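Local coordinates for histidinol-phosphate aminotransferase (Clostridium acetobutylicum, PDB 3FTB), which probably catalyses a pyridoxal 5'-phosphate-dependent transamination, presumably that of histidinol phosphate in histidine biosynthesis, at residues P220-G225 with C249-A254; N85-I90 with F208-M213; K277-E282 with F339-E344; L29-N34 with K345-F350. All blocks are in the same frame, centred on the assembly; numbering follows the deposited sequence.

Interaction 1. Residues P220-G225 with C249-A254. With PO4 (phosphate ion), chain E.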
loop_
_atom_site.group_PDB
_atom_site.type_symbol
_atom_site.label_atom_id
_atom_site.label_comp_id
_atom_site.label_asym_id
_atom_site.label_seq_id
_atom_site.Cartn_x
_atom_site.Cartn_y
_atom_site.Cartn_z
ATOM N N PRO A 220 4.583 2.068 -12.853
ATOM C CA PRO A 220 3.785 1.090 -12.092
ATOM C C PRO A 220 4.401 0.614 -10.761
ATOM O O PRO A 220 3.653 0.297 -9.832
ATOM C CB PRO A 220 3.642 -0.089 -13.071
ATOM C CG PRO A 220 4.744 0.107 -14.070
ATOM C CD PRO A 220 4.835 1.591 -14.226
ATOM N N GLY A 221 5.727 0.570 -10.664
ATOM C CA GLY A 221 6.381 0.065 -9.465
ATOM C C GLY A 221 6.281 0.988 -8.259
ATOM O O GLY A 221 6.697 0.640 -7.143
ATOM N N ILE A 222 5.722 2.171 -8.482
ATOM C CA ILE A 222 5.621 3.173 -7.428
ATOM C C ILE A 222 4.305 2.996 -6.664
ATOM O O ILE A 222 4.198 3.346 -5.482
ATOM C CB ILE A 222 5.759 4.602 -8.014
ATOM C CG1 ILE A 222 6.730 5.438 -7.181
ATOM C CG2 ILE A 222 4.391 5.273 -8.201
ATOM C CD1 ILE A 222 7.232 6.653 -7.908
ATOM N N ARG A 223 3.315 2.429 -7.353
ATOM C CA ARG A 223 2.029 2.074 -6.756
ATOM C C ARG A 223 1.253 3.318 -6.340
ATOM O O ARG A 223 1.198 3.658 -5.157
ATOM C CB ARG A 223 2.229 1.139 -5.555
ATOM C CG ARG A 223 3.152 -0.050 -5.830
ATOM C CD ARG A 223 2.408 -1.304 -6.279
ATOM N NE ARG A 223 1.656 -1.144 -7.524
ATOM C CZ ARG A 223 0.328 -1.135 -7.597
ATOM N NH1 ARG A 223 -0.403 -1.271 -6.499
ATOM N NH2 ARG A 223 -0.279 -0.994 -8.761
ATOM N N PHE A 224 0.664 4.010 -7.311
ATOM C CA PHE A 224 -0.105 5.211 -6.991
ATOM C C PHE A 224 -1.278 5.527 -7.924
ATOM O O PHE A 224 -1.094 5.763 -9.113
ATOM C CB PHE A 224 0.799 6.443 -6.861
ATOM C CG PHE A 224 0.040 7.681 -6.492
ATOM C CD1 PHE A 224 -0.503 7.812 -5.232
ATOM C CD2 PHE A 224 -0.195 8.672 -7.420
ATOM C CE1 PHE A 224 -1.240 8.922 -4.898
ATOM C CE2 PHE A 224 -0.925 9.774 -7.091
ATOM C CZ PHE A 224 -1.450 9.901 -5.827
ATOM N N GLY A 225 -2.483 5.533 -7.361
ATOM C CA GLY A 225 -3.675 5.969 -8.068
ATOM C C GLY A 225 -4.523 6.847 -7.166
ATOM O O GLY A 225 -4.310 6.862 -5.960
ATOM N N CYS A 249 6.895 7.124 0.314
ATOM C CA CYS A 249 7.449 8.458 0.077
ATOM C C CYS A 249 7.832 8.777 -1.379
ATOM O O CYS A 249 7.735 9.932 -1.808
ATOM C CB CYS A 249 8.628 8.739 1.026
ATOM S SG CYS A 249 10.163 7.801 0.742
ATOM N N PHE A 250 8.272 7.775 -2.134
ATOM C CA PHE A 250 8.629 7.987 -3.540
ATOM C C PHE A 250 7.374 8.245 -4.369
ATOM O O PHE A 250 7.337 9.150 -5.213
ATOM C CB PHE A 250 9.402 6.789 -4.092
ATOM C CG PHE A 250 10.749 6.597 -3.456
ATOM C CD1 PHE A 250 11.820 7.403 -3.813
ATOM C CD2 PHE A 250 10.948 5.612 -2.496
ATOM C CE1 PHE A 250 13.061 7.224 -3.223
ATOM C CE2 PHE A 250 12.187 5.437 -1.906
ATOM C CZ PHE A 250 13.243 6.248 -2.269
ATOM N N ALA A 251 6.345 7.443 -4.116
ATOM C CA ALA A 251 5.045 7.645 -4.732
ATOM C C ALA A 251 4.630 9.087 -4.506
ATOM O O ALA A 251 4.255 9.788 -5.445
ATOM C CB ALA A 251 4.019 6.695 -4.128
ATOM N N GLU A 252 4.712 9.531 -3.255
ATOM C CA GLU A 252 4.403 10.913 -2.909
ATOM C C GLU A 252 5.264 11.881 -3.707
ATOM O O GLU A 252 4.757 12.870 -4.240
ATOM C CB GLU A 252 4.609 11.139 -1.417
ATOM C CG GLU A 252 4.246 12.512 -0.934
ATOM C CD GLU A 252 4.504 12.676 0.550
ATOM O OE1 GLU A 252 5.578 12.240 1.017
ATOM O OE2 GLU A 252 3.635 13.235 1.250
ATOM N N MET A 253 6.563 11.588 -3.796
ATOM C CA MET A 253 7.486 12.448 -4.531
ATOM C C MET A 253 7.123 12.546 -6.009
ATOM O O MET A 253 7.243 13.616 -6.612
ATOM C CB MET A 253 8.937 11.989 -4.370
ATOM C CG MET A 253 9.927 12.892 -5.105
ATOM S SD MET A 253 10.228 12.433 -6.832
ATOM C CE MET A 253 11.406 11.109 -6.540
ATOM N N ALA A 254 6.681 11.433 -6.592
ATOM C CA ALA A 254 6.274 11.426 -7.994
ATOM C C ALA A 254 5.034 12.273 -8.219
ATOM O O ALA A 254 5.026 13.154 -9.069
ATOM C CB ALA A 254 6.043 10.004 -8.492
HETATM P P PO4 E . -2.584 0.132 -10.861
HETATM O O1 PO4 E . -2.901 -0.354 -9.470
HETATM O O2 PO4 E . -2.750 1.622 -10.936
HETATM O O3 PO4 E . -1.156 -0.180 -11.227
HETATM O O4 PO4 E . -3.549 -0.516 -11.820
#
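Ile222 shows how a single branched side chain can key a loop into a helix. Its chi1 of -133° departs from the staggered values and carries CG1 over the backbone of Ala251, with CG1 3.7 Å from Ala251 CA. The chain then runs on along the helix surface until CD1 rests 3.6 Å from Ala254 CB, one turn further on. Beside it, Ala251 CB lies 3.6 Å from Ile222 O, so methyl groups and loop backbone mesh closely. The packing slackens toward Phe224, whose CB lies 4.2 Å from Ala251 CB. On the helix's other side the CB of Glu252 points away from the loop, and the residue is partly exposed. Arg223 leaves on another course: bent at chi2 and chi3, it turns its guanidinium from the helix toward a bound phosphate. There NH2 donates to phosphate O1 at 2.8 Å, with O1 in the guanidinium plane, while NE makes a weak bond to Pro220 O. This ion, probably from the crystallisation liquor, is held in a way consistent with the place of the cofactor's phosphate. Phe44 of helix 42-45 packs on Ile222 and Ala254, helix 64-74 meets Phe224, and Phe250 stacks on Phe250 of the second subunit; strand 225-229 starts where the loop ends.

Interaction 2. Residues N85-I90 with F208-M213. With PO4 (phosphate ion), chain E; PO4 (phosphate ion), chain G.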
loop_
_atom_site.group_PDB
_atom_site.type_symbol
_atom_site.label_atom_id
_atom_site.label_comp_id
_atom_site.label_asym_id
_atom_site.label_seq_id
_atom_site.Cartn_x
_atom_site.Cartn_y
_atom_site.Cartn_z
ATOM N N ASN A 85 -2.541 2.897 -2.883
ATOM C CA ASN A 85 -1.395 2.111 -3.292
ATOM C C ASN A 85 -1.741 1.502 -4.654
ATOM O O ASN A 85 -2.076 0.320 -4.752
ATOM C CB ASN A 85 -1.132 1.028 -2.242
ATOM C CG ASN A 85 0.267 0.444 -2.324
ATOM O OD1 ASN A 85 1.255 1.161 -2.509
ATOM N ND2 ASN A 85 0.358 -0.869 -2.159
ATOM N N GLY A 86 -1.675 2.330 -5.698
ATOM C CA GLY A 86 -2.112 1.957 -7.033
ATOM C C GLY A 86 -3.573 2.338 -7.252
ATOM O O GLY A 86 -4.304 2.566 -6.290
ATOM N N ALA A 87 -4.017 2.416 -8.504
ATOM C CA ALA A 87 -5.451 2.588 -8.768
ATOM C C ALA A 87 -6.250 1.372 -8.276
ATOM O O ALA A 87 -7.435 1.478 -7.941
ATOM C CB ALA A 87 -5.713 2.828 -10.249
ATOM N N SER A 88 -5.586 0.220 -8.233
ATOM C CA SER A 88 -6.212 -1.025 -7.805
ATOM C C SER A 88 -6.992 -0.853 -6.518
ATOM O O SER A 88 -8.101 -1.361 -6.379
ATOM C CB SER A 88 -5.151 -2.101 -7.589
ATOM O OG SER A 88 -4.269 -2.171 -8.690
ATOM N N GLU A 89 -6.392 -0.147 -5.570
ATOM C CA GLU A 89 -6.969 -0.023 -4.241
ATOM C C GLU A 89 -8.307 0.707 -4.327
ATOM O O GLU A 89 -9.261 0.386 -3.614
ATOM C CB GLU A 89 -5.990 0.703 -3.296
ATOM C CG GLU A 89 -6.258 0.491 -1.797
ATOM C CD GLU A 89 -5.355 1.328 -0.867
ATOM O OE1 GLU A 89 -4.340 1.878 -1.338
ATOM O OE2 GLU A 89 -5.656 1.431 0.347
ATOM N N ILE A 90 -8.373 1.675 -5.233
ATOM C CA ILE A 90 -9.525 2.558 -5.334
ATOM C C ILE A 90 -10.695 1.886 -6.050
ATOM O O ILE A 90 -11.852 2.054 -5.651
ATOM C CB ILE A 90 -9.135 3.865 -6.031
ATOM C CG1 ILE A 90 -7.973 4.512 -5.282
ATOM C CG2 ILE A 90 -10.326 4.821 -6.131
ATOM C CD1 ILE A 90 -7.190 5.443 -6.132
ATOM N N PHE A 208 -17.828 9.515 -9.350
ATOM C CA PHE A 208 -16.579 9.204 -8.685
ATOM C C PHE A 208 -15.569 8.807 -9.763
ATOM O O PHE A 208 -15.809 7.866 -10.530
ATOM C CB PHE A 208 -16.774 8.077 -7.678
ATOM C CG PHE A 208 -15.526 7.734 -6.900
ATOM C CD1 PHE A 208 -15.189 8.449 -5.767
ATOM C CD2 PHE A 208 -14.697 6.701 -7.303
ATOM C CE1 PHE A 208 -14.053 8.147 -5.048
ATOM C CE2 PHE A 208 -13.553 6.390 -6.587
ATOM C CZ PHE A 208 -13.230 7.118 -5.455
ATOM N N ILE A 209 -14.461 9.540 -9.852
ATOM C CA ILE A 209 -13.461 9.278 -10.897
ATOM C C ILE A 209 -12.200 8.634 -10.330
ATOM O O ILE A 209 -11.731 9.021 -9.256
ATOM C CB ILE A 209 -13.048 10.576 -11.650
ATOM C CG1 ILE A 209 -14.274 11.403 -12.063
ATOM C CG2 ILE A 209 -12.172 10.260 -12.831
ATOM C CD1 ILE A 209 -15.231 10.681 -12.956
ATOM N N ILE A 210 -11.663 7.657 -11.059
ATOM C CA ILE A 210 -10.406 7.016 -10.707
ATOM C C ILE A 210 -9.310 7.392 -11.714
ATOM O O ILE A 210 -9.442 7.152 -12.922
ATOM C CB ILE A 210 -10.580 5.492 -10.672
ATOM C CG1 ILE A 210 -11.633 5.110 -9.630
ATOM C CG2 ILE A 210 -9.273 4.808 -10.372
ATOM C CD1 ILE A 210 -11.855 3.609 -9.491
ATOM N N ARG A 211 -8.249 8.025 -11.228
ATOM C CA ARG A 211 -7.097 8.281 -12.078
ATOM C C ARG A 211 -5.915 7.433 -11.628
ATOM O O ARG A 211 -5.961 6.812 -10.575
ATOM C CB ARG A 211 -6.705 9.750 -12.027
ATOM C CG ARG A 211 -7.737 10.696 -12.581
ATOM C CD ARG A 211 -7.843 10.598 -14.062
ATOM N NE ARG A 211 -8.605 11.719 -14.599
ATOM C CZ ARG A 211 -8.051 12.748 -15.223
ATOM N NH1 ARG A 211 -6.736 12.780 -15.385
ATOM N NH2 ARG A 211 -8.811 13.732 -15.688
ATOM N N ALA A 212 -4.851 7.423 -12.429
ATOM C CA ALA A 212 -3.637 6.693 -12.087
ATOM C C ALA A 212 -2.419 7.309 -12.757
ATOM O O ALA A 212 -2.524 7.907 -13.830
ATOM C CB ALA A 212 -3.767 5.237 -12.481
ATOM N N MET A 213 -1.267 7.159 -12.108
ATOM C CA MET A 213 0.009 7.604 -12.658
ATOM C C MET A 213 0.749 6.397 -13.211
ATOM O O MET A 213 1.887 6.502 -13.670
ATOM C CB MET A 213 0.865 8.243 -11.565
ATOM C CG MET A 213 0.361 9.587 -11.020
ATOM S SD MET A 213 1.641 10.414 -10.039
ATOM C CE MET A 213 2.781 10.901 -11.348
HETATM P P PO4 E . -2.584 0.132 -10.861
HETATM O O1 PO4 E . -2.901 -0.354 -9.470
HETATM O O2 PO4 E . -2.750 1.622 -10.936
HETATM O O3 PO4 E . -1.156 -0.180 -11.227
HETATM O O4 PO4 E . -3.549 -0.516 -11.820
HETATM P P PO4 G . -6.347 15.921 -16.877
HETATM O O1 PO4 G . -5.677 14.689 -16.322
HETATM O O2 PO4 G . -5.866 17.135 -16.114
HETATM O O3 PO4 G . -6.003 16.050 -18.347
HETATM O O4 PO4 G . -7.852 15.838 -16.741
#
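Ala87 and Ala212 meet methyl to methyl, CB to CB at 3.8 Å, where the first turn of a helix lies against the end of a strand. One turn along, Ile90 supplies the rest of the apolar seam. Its CG2, anti to the backbone N, reaches the edge of the Phe208 ring in the ring plane, 3.6 Å from CE2. The same methyl lies 3.7 Å from Ile210 CG1, the two isoleucines lying antiparallel alongside one another. Around this core, phosphate O2 accepts from Ala87 N at 2.9 Å, and O1 from Ser88 N at 3.0 Å. Behind the turn, Glu89 OE1 accepts from Asn85 N at 2.6 Å and also holds Asn246 ND2, which ties the loop before the helix to its first turn. On the strand's other side, Arg211 pairs with Glu184 and a second phosphate. An anion at the N terminus of a helix, completed by Thr214 and Arg223, is consistent with the phosphate-binding cup of fold type I pyridoxal phosphate enzymes.

Interaction 3. Residues K277-E282 with F339-E344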
loop_
_atom_site.group_PDB
_atom_site.type_symbol
_atom_site.label_atom_id
_atom_site.label_comp_id
_atom_site.label_asym_id
_atom_site.label_seq_id
_atom_site.Cartn_x
_atom_site.Cartn_y
_atom_site.Cartn_z
ATOM N N LYS A 277 -2.202 6.728 -34.880
ATOM C CA LYS A 277 -2.819 6.887 -36.193
ATOM C C LYS A 277 -2.169 5.988 -37.243
ATOM O O LYS A 277 -2.862 5.388 -38.064
ATOM C CB LYS A 277 -2.767 8.354 -36.642
ATOM C CG LYS A 277 -3.628 8.668 -37.855
ATOM C CD LYS A 277 -3.573 10.148 -38.199
ATOM C CE LYS A 277 -4.248 10.426 -39.538
ATOM N NZ LYS A 277 -3.554 9.745 -40.669
ATOM N N ARG A 278 -0.843 5.896 -37.205
ATOM C CA ARG A 278 -0.104 5.067 -38.150
ATOM C C ARG A 278 -0.309 3.589 -37.848
ATOM O O ARG A 278 -0.662 2.803 -38.725
ATOM C CB ARG A 278 1.393 5.393 -38.098
ATOM C CG ARG A 278 2.208 4.761 -39.221
ATOM C CD ARG A 278 3.701 4.842 -38.941
ATOM N NE ARG A 278 4.097 3.946 -37.858
ATOM C CZ ARG A 278 4.807 2.834 -38.025
ATOM N NH1 ARG A 278 5.207 2.478 -39.236
ATOM N NH2 ARG A 278 5.124 2.077 -36.979
ATOM N N PHE A 279 -0.068 3.220 -36.596
ATOM C CA PHE A 279 -0.216 1.843 -36.149
ATOM C C PHE A 279 -1.513 1.225 -36.693
ATOM O O PHE A 279 -1.516 0.112 -37.231
ATOM C CB PHE A 279 -0.176 1.786 -34.609
ATOM C CG PHE A 279 0.014 0.401 -34.058
ATOM C CD1 PHE A 279 1.162 -0.324 -34.346
ATOM C CD2 PHE A 279 -0.958 -0.184 -33.267
ATOM C CE1 PHE A 279 1.337 -1.589 -33.847
ATOM C CE2 PHE A 279 -0.786 -1.458 -32.770
ATOM C CZ PHE A 279 0.367 -2.160 -33.064
ATOM N N ILE A 280 -2.609 1.968 -36.573
ATOM C CA ILE A 280 -3.916 1.475 -36.985
ATOM C C ILE A 280 -4.038 1.331 -38.507
ATOM O O ILE A 280 -4.808 0.498 -38.998
ATOM C CB ILE A 280 -5.050 2.378 -36.455
ATOM C CG1 ILE A 280 -5.463 1.970 -35.031
ATOM C CG2 ILE A 280 -6.261 2.310 -37.377
ATOM C CD1 ILE A 280 -4.317 1.831 -34.034
ATOM N N GLU A 281 -3.290 2.137 -39.259
ATOM C CA GLU A 281 -3.331 2.034 -40.722
ATOM C C GLU A 281 -2.541 0.819 -41.159
ATOM O O GLU A 281 -2.965 0.077 -42.047
ATOM C CB GLU A 281 -2.807 3.306 -41.396
ATOM C CG GLU A 281 -3.823 4.452 -41.385
ATOM C CD GLU A 281 -3.192 5.813 -41.616
ATOM O OE1 GLU A 281 -1.976 5.945 -41.356
ATOM O OE2 GLU A 281 -3.910 6.747 -42.050
ATOM N N GLU A 282 -1.398 0.608 -40.517
ATOM C CA GLU A 282 -0.616 -0.597 -40.750
ATOM C C GLU A 282 -1.378 -1.879 -40.370
ATOM O O GLU A 282 -1.312 -2.876 -41.097
ATOM C CB GLU A 282 0.708 -0.506 -40.000
ATOM C CG GLU A 282 1.514 0.710 -40.389
ATOM C CD GLU A 282 1.685 0.805 -41.884
ATOM O OE1 GLU A 282 1.206 1.797 -42.472
ATOM O OE2 GLU A 282 2.278 -0.126 -42.472
ATOM N N PHE A 339 -3.668 -5.390 -28.666
ATOM C CA PHE A 339 -2.265 -5.038 -28.855
ATOM C C PHE A 339 -1.970 -3.702 -28.184
ATOM O O PHE A 339 -2.774 -2.768 -28.244
ATOM C CB PHE A 339 -1.904 -4.928 -30.347
ATOM C CG PHE A 339 -2.220 -6.164 -31.163
ATOM C CD1 PHE A 339 -2.353 -7.419 -30.560
ATOM C CD2 PHE A 339 -2.350 -6.072 -32.551
ATOM C CE1 PHE A 339 -2.633 -8.559 -31.325
ATOM C CE2 PHE A 339 -2.627 -7.208 -33.321
ATOM C CZ PHE A 339 -2.762 -8.452 -32.695
ATOM N N ALA A 340 -0.803 -3.597 -27.567
ATOM C CA ALA A 340 -0.370 -2.311 -27.040
ATOM C C ALA A 340 0.103 -1.433 -28.192
ATOM O O ALA A 340 0.417 -1.926 -29.268
ATOM C CB ALA A 340 0.736 -2.489 -26.012
ATOM N N ILE A 341 0.126 -0.128 -27.966
ATOM C CA ILE A 341 0.679 0.805 -28.934
ATOM C C ILE A 341 1.869 1.472 -28.263
ATOM O O ILE A 341 1.702 2.200 -27.287
ATOM C CB ILE A 341 -0.372 1.857 -29.397
ATOM C CG1 ILE A 341 -1.558 1.152 -30.057
ATOM C CG2 ILE A 341 0.248 2.870 -30.364
ATOM C CD1 ILE A 341 -2.583 2.089 -30.635
ATOM N N LYS A 342 3.066 1.178 -28.769
ATOM C CA LYS A 342 4.304 1.701 -28.209
ATOM C C LYS A 342 4.896 2.723 -29.156
ATOM O O LYS A 342 4.175 3.365 -29.919
ATOM C CB LYS A 342 5.304 0.564 -27.996
ATOM C CG LYS A 342 4.716 -0.591 -27.218
ATOM C CD LYS A 342 5.662 -1.763 -27.129
ATOM C CE LYS A 342 5.104 -2.827 -26.200
ATOM N NZ LYS A 342 5.161 -2.395 -24.780
ATOM N N ASP A 343 6.217 2.859 -29.105
ATOM C CA ASP A 343 6.950 3.719 -30.026
ATOM C C ASP A 343 7.094 3.068 -31.417
ATOM O O ASP A 343 7.049 1.843 -31.560
ATOM C CB ASP A 343 8.322 4.037 -29.445
ATOM C CG ASP A 343 9.092 2.786 -29.050
ATOM O OD1 ASP A 343 10.069 2.443 -29.746
ATOM O OD2 ASP A 343 8.723 2.139 -28.047
ATOM N N GLU A 344 7.269 3.907 -32.434
ATOM C CA GLU A 344 7.355 3.470 -33.827
ATOM C C GLU A 344 8.311 2.290 -34.070
ATOM O O GLU A 344 8.002 1.371 -34.832
ATOM C CB GLU A 344 7.722 4.671 -34.715
ATOM C CG GLU A 344 7.649 4.411 -36.227
ATOM C CD GLU A 344 7.195 5.640 -37.022
ATOM O OE1 GLU A 344 6.773 6.637 -36.397
ATOM O OE2 GLU A 344 7.245 5.613 -38.270
#
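Arg278 and Glu344 lie plane on plane: the guanidinium and carboxylate are only 11° from parallel, with the two chains crossing at about a right angle. Glu344 OE2 sits above one guanidinium face, toward its rim, and its 3.6 Å from Arg278 NE makes an ion pair of charges alone, with no N-H aimed at the oxygen. The directed bonds of Arg278 NH2 go to Glu275 and Thr348. Deeper in, the Phe279 ring meets Ile341 obliquely, CD2 to CG1 at 3.5 Å, and presents its edge to Phe339 CB. Ile341 CG1, anti to its own carbonyl carbon (chi1 -60°), carries CD1 onward to Ile280 CD1 at 3.8 Å, where the two isoleucines cross nearly perpendicularly. Burial has a price here, since Ala340 O is covered without a polar partner in the model. Val300 of the neighbouring strand extends the apolar layer. Helix 262-285 thus lies beside helix 344-359 on one face of a mixed sheet, an alpha/beta layering consistent with the small domain of class I and II aminotransferases.

Interaction 4. Residues L29-N34 with K345-F350; sequences LDYSSN and KKNTKF
Two first torsions bring aromatic faces together: chi1 of -85° swings the Tyr31 ring toward the helix, and chi1 of 176° sends Phe350 out to meet it. The rings form a face-to-face stack with centroids 4.0 Å apart and planes at 16°. It is offset, for Phe350 CD1 sits over the middle of the tyrosine ring while Tyr31 CD1 lies near the rim of the phenylalanine. On the opposite face of Tyr31, Lys342 makes a cation-pi contact, sandwiching the phenol ring. This pairing fastens strand 29-30, an outermost strand of the five-stranded mixed sheet of the C-terminal part of the chain, to the helix 344-359 packed on that sheet. At the far end of the ring, Tyr31 OH lies 2.7 Å from Lys346 O and 3.0 Å from Asn347 OD1, two acceptors competing for one proton. Asn347 OD1 also receives Lys342 N, and its ND2 bonds Glu275, which fixes the amide's rotation. Leu29 closes the outer side: CD2 touches Lys346 O at 3.6 Å and the aliphatic part of Lys349 at CD, 3.8 Å away. Beyond the ring, Asp30 OD2 accepts from Ser32 N in an Asx turn and, through its syn lone pair, from Ser32 OG.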
loop_
_atom_site.group_PDB
_atom_site.type_symbol
_atom_site.label_atom_id
_atom_site.label_comp_id
_atom_site.label_asym_id
_atom_site.label_seq_id
_atom_site.Cartn_x
_atom_site.Cartn_y
_atom_site.Cartn_z
ATOM N N LEU A 29 9.262 -8.228 -26.561
ATOM C CA LEU A 29 8.267 -7.161 -26.658
ATOM C C LEU A 29 6.937 -7.610 -26.050
ATOM O O LEU A 29 6.303 -8.539 -26.571
ATOM C CB LEU A 29 8.030 -6.794 -28.124
ATOM C CG LEU A 29 8.819 -5.625 -28.705
ATOM C CD1 LEU A 29 10.250 -5.653 -28.228
ATOM C CD2 LEU A 29 8.749 -5.659 -30.225
ATOM N N ASP A 30 6.511 -6.963 -24.962
ATOM C CA ASP A 30 5.215 -7.277 -24.355
ATOM C C ASP A 30 4.103 -6.342 -24.853
ATOM O O ASP A 30 3.989 -5.198 -24.411
ATOM C CB ASP A 30 5.287 -7.271 -22.818
ATOM C CG ASP A 30 4.126 -8.039 -22.165
ATOM O OD1 ASP A 30 4.246 -8.402 -20.975
ATOM O OD2 ASP A 30 3.097 -8.287 -22.838
ATOM N N TYR A 31 3.294 -6.856 -25.780
ATOM C CA TYR A 31 2.170 -6.123 -26.350
ATOM C C TYR A 31 0.873 -6.390 -25.585
ATOM O O TYR A 31 -0.203 -5.917 -25.968
ATOM C CB TYR A 31 2.043 -6.416 -27.854
ATOM C CG TYR A 31 2.950 -5.506 -28.639
ATOM C CD1 TYR A 31 2.449 -4.384 -29.293
ATOM C CD2 TYR A 31 4.317 -5.723 -28.667
ATOM C CE1 TYR A 31 3.290 -3.523 -29.982
ATOM C CE2 TYR A 31 5.166 -4.872 -29.354
ATOM C CZ TYR A 31 4.649 -3.774 -30.006
ATOM O OH TYR A 31 5.499 -2.934 -30.684
ATOM N N SER A 32 0.990 -7.149 -24.497
ATOM C CA SER A 32 -0.084 -7.224 -23.519
ATOM C C SER A 32 0.101 -6.156 -22.407
ATOM O O SER A 32 -0.807 -5.910 -21.596
ATOM C CB SER A 32 -0.223 -8.648 -22.962
ATOM O OG SER A 32 0.795 -8.957 -22.028
ATOM N N SER A 33 1.261 -5.498 -22.402
ATOM C CA SER A 33 1.519 -4.408 -21.466
ATOM C C SER A 33 1.296 -3.013 -22.072
ATOM O O SER A 33 1.839 -2.675 -23.129
ATOM C CB SER A 33 2.943 -4.514 -20.930
ATOM O OG SER A 33 3.397 -3.251 -20.485
ATOM N N ASN A 34 0.499 -2.198 -21.390
ATOM C CA ASN A 34 0.186 -0.858 -21.877
ATOM C C ASN A 34 0.782 0.244 -21.005
ATOM O O ASN A 34 0.082 1.149 -20.560
ATOM C CB ASN A 34 -1.327 -0.660 -21.985
ATOM C CG ASN A 34 -2.035 -1.833 -22.649
ATOM O OD1 ASN A 34 -3.110 -2.232 -22.213
ATOM N ND2 ASN A 34 -1.447 -2.376 -23.707
ATOM N N LYS A 345 9.468 2.311 -33.424
ATOM C CA LYS A 345 10.475 1.273 -33.647
ATOM C C LYS A 345 10.012 -0.121 -33.209
ATOM O O LYS A 345 10.105 -1.082 -33.972
ATOM C CB LYS A 345 11.775 1.631 -32.931
ATOM C CG LYS A 345 13.002 0.922 -33.482
ATOM C CD LYS A 345 14.217 1.147 -32.589
ATOM C CE LYS A 345 15.521 1.032 -33.369
ATOM N NZ LYS A 345 15.763 2.248 -34.204
ATOM N N LYS A 346 9.529 -0.230 -31.974
ATOM C CA LYS A 346 8.972 -1.491 -31.483
ATOM C C LYS A 346 7.738 -1.922 -32.283
ATOM O O LYS A 346 7.524 -3.113 -32.530
ATOM C CB LYS A 346 8.622 -1.391 -29.990
ATOM C CG LYS A 346 9.835 -1.234 -29.072
ATOM C CD LYS A 346 9.497 -1.599 -27.630
ATOM C CE LYS A 346 10.607 -1.203 -26.680
ATOM N NZ LYS A 346 10.809 0.270 -26.704
ATOM N N ASN A 347 6.933 -0.936 -32.680
ATOM C CA ASN A 347 5.705 -1.160 -33.430
ATOM C C ASN A 347 5.954 -1.716 -34.835
ATOM O O ASN A 347 5.249 -2.613 -35.300
ATOM C CB ASN A 347 4.904 0.145 -33.511
ATOM C CG ASN A 347 4.063 0.398 -32.268
ATOM O OD1 ASN A 347 4.063 -0.401 -31.324
ATOM N ND2 ASN A 347 3.334 1.507 -32.268
ATOM N N THR A 348 6.952 -1.170 -35.519
ATOM C CA THR A 348 7.281 -1.650 -36.850
ATOM C C THR A 348 7.810 -3.079 -36.752
ATOM O O THR A 348 7.510 -3.926 -37.586
ATOM C CB THR A 348 8.310 -0.737 -37.535
ATOM O OG1 THR A 348 7.742 0.567 -37.729
ATOM C CG2 THR A 348 8.726 -1.318 -38.882
ATOM N N LYS A 349 8.586 -3.345 -35.708
ATOM C CA LYS A 349 9.079 -4.693 -35.458
ATOM C C LYS A 349 7.897 -5.630 -35.237
ATOM O O LYS A 349 7.792 -6.685 -35.865
ATOM C CB LYS A 349 9.990 -4.701 -34.231
ATOM C CG LYS A 349 10.946 -5.878 -34.188
ATOM C CD LYS A 349 11.505 -6.095 -32.797
ATOM C CE LYS A 349 12.652 -7.095 -32.821
ATOM N NZ LYS A 349 13.746 -6.696 -33.762
ATOM N N PHE A 350 7.009 -5.234 -34.331
ATOM C CA PHE A 350 5.769 -5.960 -34.064
ATOM C C PHE A 350 4.994 -6.351 -35.338
ATOM O O PHE A 350 4.639 -7.523 -35.536
ATOM C CB PHE A 350 4.876 -5.113 -33.149
ATOM C CG PHE A 350 3.535 -5.721 -32.890
ATOM C CD1 PHE A 350 3.407 -6.811 -32.030
ATOM C CD2 PHE A 350 2.397 -5.215 -33.509
ATOM C CE1 PHE A 350 2.170 -7.383 -31.787
ATOM C CE2 PHE A 350 1.151 -5.783 -33.273
ATOM C CZ PHE A 350 1.040 -6.871 -32.410
#

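In the fold
From the N terminus, residues 29-34 open the widest loop, which closes only when interaction 4 brings in 345-350 near the C-terminal end. The other three contacts all fall within that span and follow one another without crossing. Interaction 2 closes first, joining 85-90 to 208-213 on the seven-stranded sheet; interaction 1 then closes a short loop, and interaction 3 a longer one. In space they form two pairs. Interactions 1 and 2, with centres 12 Å apart, share a phosphate and border the second subunit. Interactions 3 and 4, centres 9 Å apart, join helices 262-285 and 344-359 to the five-stranded sheet, so the first modelled strand and the last helix meet there.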